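Local coordinates for protein putative alpha-L-fucosidase (Bacteroides thetaiotaomicron, PDB 3EYP) that probably hydrolyses alpha-L-fucosidic linkages, joining a glycoside hydrolase family 29 barrel to an F5/8 type C domain, at residues G158-T163 and E187-C192; P219-T224 and G242-D247. All coordinates share one frame; numbering follows the deposited sequence.

Contact 1 and contact 2 lie in series along the chain, their centres 26 Å apart and their nearest atoms about 14 Å apart, without touching. They hold different elements. Contact 1 sits at the start of the parallel barrel strand 162-164, where the turn after helix 175-188 leads into strand 193-195; it is partly buried, with a salt bridge on its more exposed side and an amide and a thiol inside. Contact 2 is buried between the loop after helix 236-240 and a segment ending in the short strand 223-224; it relies on one backbone hydrogen bond, one hydroxyl and an indole face, without charged pairs.

Contact 1. Residues G158-T163 and E187-C192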
loop_
_atom_site.group_PDB
_atom_site.type_symbol
_atom_site.label_atom_id
_atom_site.label_comp_id
_atom_site.label_asym_id
_atom_site.label_seq_id
_atom_site.Cartn_x
_atom_site.Cartn_y
_atom_site.Cartn_z
ATOM N N GLY A 158 7.948 -20.223 -5.680
ATOM C CA GLY A 158 8.113 -19.221 -6.737
ATOM C C GLY A 158 8.580 -17.856 -6.233
ATOM O O GLY A 158 9.080 -17.737 -5.178
ATOM N N LYS A 159 8.463 -16.832 -7.041
ATOM C CA LYS A 159 9.053 -15.501 -6.682
ATOM C C LYS A 159 8.109 -14.849 -5.705
ATOM O O LYS A 159 6.891 -14.848 -5.912
ATOM C CB LYS A 159 9.201 -14.551 -7.889
ATOM C CG LYS A 159 9.947 -13.262 -7.495
ATOM C CD LYS A 159 10.392 -12.414 -8.688
ATOM C CE LYS A 159 11.364 -11.372 -8.235
ATOM N NZ LYS A 159 11.931 -10.624 -9.337
ATOM N N ILE A 160 8.677 -14.333 -4.635
ATOM C CA ILE A 160 7.904 -13.718 -3.557
ATOM C C ILE A 160 8.273 -12.214 -3.505
ATOM O O ILE A 160 9.460 -11.850 -3.388
ATOM C CB ILE A 160 8.180 -14.417 -2.200
ATOM C CG1 ILE A 160 7.912 -15.945 -2.196
ATOM C CG2 ILE A 160 7.362 -13.718 -0.990
ATOM C CD1 ILE A 160 6.507 -16.385 -2.387
ATOM N N TRP A 161 7.240 -11.358 -3.597
ATOM C CA TRP A 161 7.446 -9.901 -3.717
ATOM C C TRP A 161 7.156 -9.087 -2.449
ATOM O O TRP A 161 7.495 -7.905 -2.358
ATOM C CB TRP A 161 6.609 -9.336 -4.861
ATOM C CG TRP A 161 6.914 -9.840 -6.207
ATOM C CD1 TRP A 161 6.389 -10.954 -6.806
ATOM C CD2 TRP A 161 7.705 -9.179 -7.183
ATOM N NE1 TRP A 161 6.850 -11.042 -8.096
ATOM C CE2 TRP A 161 7.664 -9.959 -8.350
ATOM C CE3 TRP A 161 8.460 -7.993 -7.183
ATOM C CZ2 TRP A 161 8.356 -9.601 -9.500
ATOM C CZ3 TRP A 161 9.154 -7.647 -8.332
ATOM C CH2 TRP A 161 9.100 -8.447 -9.468
ATOM N N GLU A 162 6.535 -9.733 -1.486
ATOM C CA GLU A 162 6.371 -9.150 -0.130
ATOM C C GLU A 162 6.290 -10.203 0.931
ATOM O O GLU A 162 5.634 -11.229 0.756
ATOM C CB GLU A 162 5.132 -8.270 -0.039
ATOM C CG GLU A 162 5.074 -7.405 1.212
ATOM C CD GLU A 162 4.446 -6.029 0.992
ATOM O OE1 GLU A 162 4.425 -5.570 -0.183
ATOM O OE2 GLU A 162 3.933 -5.450 2.009
ATOM N N THR A 163 6.995 -9.935 2.032
ATOM C CA THR A 163 6.862 -10.734 3.280
ATOM C C THR A 163 6.384 -9.784 4.342
ATOM O O THR A 163 6.920 -8.696 4.494
ATOM C CB THR A 163 8.209 -11.384 3.695
ATOM O OG1 THR A 163 8.562 -12.397 2.758
ATOM C CG2 THR A 163 8.151 -12.037 5.040
ATOM N N GLU A 187 18.358 -13.310 0.980
ATOM C CA GLU A 187 19.148 -14.238 0.165
ATOM C C GLU A 187 18.323 -14.957 -0.889
ATOM O O GLU A 187 18.668 -15.028 -2.070
ATOM C CB GLU A 187 19.904 -15.234 1.045
ATOM C CG GLU A 187 20.428 -16.413 0.226
ATOM C CD GLU A 187 21.233 -17.379 1.045
ATOM O OE1 GLU A 187 20.725 -18.495 1.313
ATOM O OE2 GLU A 187 22.384 -17.026 1.413
ATOM N N LYS A 188 17.171 -15.443 -0.483
ATOM C CA LYS A 188 16.403 -16.290 -1.368
ATOM C C LYS A 188 15.532 -15.507 -2.316
ATOM O O LYS A 188 15.200 -15.973 -3.377
ATOM C CB LYS A 188 15.530 -17.248 -0.554
ATOM C CG LYS A 188 16.388 -18.224 0.224
ATOM C CD LYS A 188 15.573 -19.334 0.845
ATOM C CE LYS A 188 16.477 -20.414 1.447
ATOM N NZ LYS A 188 16.860 -21.424 0.387
ATOM N N GLN A 189 15.127 -14.326 -1.864
ATOM C CA GLN A 189 14.151 -13.465 -2.566
ATOM C C GLN A 189 14.610 -11.995 -2.611
ATOM O O GLN A 189 14.066 -11.121 -1.903
ATOM C CB GLN A 189 12.802 -13.563 -1.849
ATOM C CG GLN A 189 12.162 -14.984 -1.882
ATOM C CD GLN A 189 11.720 -15.407 -3.271
ATOM O OE1 GLN A 189 11.601 -14.566 -4.180
ATOM N NE2 GLN A 189 11.384 -16.713 -3.438
ATOM N N PRO A 190 15.604 -11.696 -3.443
ATOM C CA PRO A 190 16.194 -10.373 -3.296
ATOM C C PRO A 190 15.239 -9.207 -3.645
ATOM O O PRO A 190 15.467 -8.080 -3.253
ATOM C CB PRO A 190 17.441 -10.427 -4.195
ATOM C CG PRO A 190 17.378 -11.710 -4.949
ATOM C CD PRO A 190 16.349 -12.587 -4.349
ATOM N N ASP A 191 14.147 -9.486 -4.325
ATOM C CA ASP A 191 13.221 -8.415 -4.696
ATOM C C ASP A 191 12.064 -8.302 -3.691
ATOM O O ASP A 191 11.133 -7.501 -3.852
ATOM C CB ASP A 191 12.666 -8.633 -6.093
ATOM C CG ASP A 191 13.664 -8.243 -7.196
ATOM O OD1 ASP A 191 14.778 -7.757 -6.897
ATOM O OD2 ASP A 191 13.302 -8.424 -8.371
ATOM N N CYS A 192 12.163 -9.093 -2.641
ATOM C CA CYS A 192 11.078 -9.170 -1.658
ATOM C C CYS A 192 11.111 -7.994 -0.682
ATOM O O CYS A 192 12.044 -7.773 0.060
ATOM C CB CYS A 192 11.082 -10.486 -0.885
ATOM S SG CYS A 192 9.563 -10.662 0.176
#
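The side-chain amide of Gln-189 accepts one hydrogen bond and donates another across this contact, and the two differ in character. The N-H of Ile-160 points almost straight at Gln-189 OE1, with N 3.0 Å away and an N-H...O angle of 172°, yet it approaches from above the carbonyl plane. On the other branch of the amide, Gln-189 NE2 donates to Gly-158 O over 3.1 Å in a more bent bond, and a second bond to Met-154 O ties it to helix 139-155. The bend at chi2 (-68°) turns the amide alongside the backbone of Gly-158 to Ile-160. An alanine in place of Gln-189 would probably leave Ile-160 N and Gly-158 O without these partners and open a gap beside the Ile-160 side chain.

In the charged pair, Lys-159 NZ reaches Asp-191 OD2 at 2.8 Å on its anti side, tilted out of the carboxylate plane. The lysine chain runs fully extended to get there, with its CD lying over one face of the Trp-161 indole.

Cys-192 makes the van der Waals contacts. Its SG packs against the apolar Ile-160 CG2 at 3.9 Å and lies 3.3 Å from Thr-163 OG1, a buried hydroxyl with no hydrogen-bond partner in the model; CB touches Ile-160 O.

Gln-189 to Cys-192 form a type I turn, closed by Cys-192 N to Gln-189 O, that carries the chain from helix 175-188 into strand 193-195. Beside strand 162-164, this completes a beta-alpha-beta crossover of the family's TIM-barrel catalytic domain.

Contact 2. Residues P219-T224 and G242-D247; sequences PCWATT and GMLDGD
Thr-223 and Met-243 meet in a buried contact between a loop and a short strand with its lead-in: the loop after helix 236-240 packs against 219-224, which ends in strand 223-224. Two hydrogen bonds link this pair. Met-243 N donates to Thr-223 O at 2.8 Å, and Thr-223 OG1 returns a bond of 2.7 Å to Met-243 O. With chi1 at 51°, the threonine hydroxyl sits between its own N and carbonyl carbon, turned to the facing loop. Met-243 O also accepts from Gly-246 N, the two donors gripping it from opposite faces of its carbonyl plane.

Trp-221 supplies the apolar half. Leu-244 CD1 lies over its six-membered ring in a CH-pi contact, 3.8 Å from the centroid and 17° off the normal, while Pro-219 CB packs on the opposite face. Leu-244 N also sits over the indole, 3.6 Å from Trp-221 CD1.

The backbones come close at the glycines: Gly-242 CA, at a positive phi that favours glycine, lies 3.4 Å from Thr-223 O, and Gly-246 CA 3.5 Å from Thr-224 C. Nearby, Thr-224 OG1 touches Met-243 CE at 3.5 Å but bonds to Gly-238 O.

The type I turn from Met-243 to Gly-246 leads the chain into strand 248-249, which pairs with 223-224 in a two-stranded antiparallel sheet of the fucosidase region, while Trp-221 reaches Ala-418 and, edge-to-face, His-391 of the F5/8 type C region.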
loop_
_atom_site.group_PDB
_atom_site.type_symbol
_atom_site.label_atom_id
_atom_site.label_comp_id
_atom_site.label_asym_id
_atom_site.label_seq_id
_atom_site.Cartn_x
_atom_site.Cartn_y
_atom_site.Cartn_z
ATOM N N PRO A 219 0.664 15.721 6.511
ATOM C CA PRO A 219 1.416 15.037 5.485
ATOM C C PRO A 219 1.727 13.610 5.888
ATOM O O PRO A 219 1.555 13.205 7.030
ATOM C CB PRO A 219 2.724 15.814 5.426
ATOM C CG PRO A 219 2.876 16.306 6.868
ATOM C CD PRO A 219 1.502 16.659 7.286
ATOM N N CYS A 220 2.207 12.876 4.898
ATOM C CA CYS A 220 2.769 11.577 5.126
ATOM C C CYS A 220 4.091 11.484 4.369
ATOM O O CYS A 220 4.103 11.294 3.172
ATOM C CB CYS A 220 1.780 10.484 4.659
ATOM S SG CYS A 220 2.401 8.801 4.950
ATOM N N TRP A 221 5.191 11.577 5.096
ATOM C CA TRP A 221 6.526 11.458 4.502
ATOM C C TRP A 221 6.948 10.000 4.406
ATOM O O TRP A 221 6.508 9.138 5.207
ATOM C CB TRP A 221 7.574 12.244 5.297
ATOM C CG TRP A 221 7.145 13.621 5.638
ATOM C CD1 TRP A 221 6.612 14.022 6.821
ATOM C CD2 TRP A 221 7.141 14.776 4.782
ATOM N NE1 TRP A 221 6.299 15.352 6.763
ATOM C CE2 TRP A 221 6.625 15.845 5.537
ATOM C CE3 TRP A 221 7.551 15.023 3.472
ATOM C CZ2 TRP A 221 6.471 17.127 5.010
ATOM C CZ3 TRP A 221 7.405 16.323 2.951
ATOM C CH2 TRP A 221 6.882 17.341 3.717
ATOM N N ALA A 222 7.801 9.722 3.414
ATOM C CA ALA A 222 8.264 8.367 3.209
ATOM C C ALA A 222 9.308 8.037 4.242
ATOM O O ALA A 222 9.627 6.864 4.479
ATOM C CB ALA A 222 8.835 8.188 1.805
ATOM N N THR A 223 9.930 9.101 4.742
ATOM C CA THR A 223 10.923 9.042 5.813
ATOM C C THR A 223 10.301 9.165 7.195
ATOM O O THR A 223 9.287 9.866 7.413
ATOM C CB THR A 223 12.009 10.189 5.671
ATOM O OG1 THR A 223 11.376 11.484 5.500
ATOM C CG2 THR A 223 12.926 9.914 4.509
ATOM N N THR A 224 10.986 8.536 8.136
ATOM C CA THR A 224 10.686 8.643 9.558
ATOM C C THR A 224 11.870 8.111 10.352
ATOM O O THR A 224 12.797 7.543 9.784
ATOM C CB THR A 224 9.327 7.909 9.995
ATOM O OG1 THR A 224 8.863 8.465 11.236
ATOM C CG2 THR A 224 9.456 6.366 10.135
ATOM N N GLY A 242 5.031 10.377 9.501
ATOM C CA GLY A 242 6.411 10.230 9.260
ATOM C C GLY A 242 7.058 11.540 9.703
ATOM O O GLY A 242 6.446 12.324 10.399
ATOM N N MET A 243 8.305 11.707 9.320
ATOM C CA MET A 243 9.067 12.938 9.639
ATOM C C MET A 243 9.932 13.381 8.451
ATOM O O MET A 243 10.661 12.576 7.843
ATOM C CB MET A 243 9.981 12.715 10.877
ATOM C CG MET A 243 9.358 12.018 12.134
ATOM S SD MET A 243 10.564 11.487 13.361
ATOM C CE MET A 243 9.588 10.192 14.181
ATOM N N LEU A 244 9.875 14.664 8.129
ATOM C CA LEU A 244 10.710 15.194 7.021
ATOM C C LEU A 244 12.174 14.959 7.327
ATOM O O LEU A 244 12.996 14.632 6.455
ATOM C CB LEU A 244 10.459 16.692 6.823
ATOM C CG LEU A 244 11.177 17.368 5.660
ATOM C CD1 LEU A 244 10.706 16.709 4.389
ATOM C CD2 LEU A 244 10.876 18.917 5.673
ATOM N N ASP A 245 12.499 15.102 8.602
ATOM C CA ASP A 245 13.900 14.932 9.121
ATOM C C ASP A 245 14.146 13.510 9.656
ATOM O O ASP A 245 15.106 13.233 10.391
ATOM C CB ASP A 245 14.256 15.972 10.208
ATOM C CG ASP A 245 13.371 15.891 11.449
ATOM O OD1 ASP A 245 12.294 15.252 11.413
ATOM O OD2 ASP A 245 13.743 16.483 12.476
ATOM N N GLY A 246 13.253 12.605 9.281
ATOM C CA GLY A 246 13.449 11.154 9.648
ATOM C C GLY A 246 14.758 10.566 9.197
ATOM O O GLY A 246 15.277 10.862 8.118
ATOM N N ASP A 247 15.283 9.697 10.038
ATOM C CA ASP A 247 16.587 9.057 9.829
ATOM C C ASP A 247 16.620 7.868 8.876
ATOM O O ASP A 247 17.697 7.393 8.529
ATOM C CB ASP A 247 17.319 8.683 11.125
ATOM C CG ASP A 247 16.637 7.567 11.927
ATOM O OD1 ASP A 247 15.866 6.782 11.360
ATOM O OD2 ASP A 247 16.913 7.484 13.153
#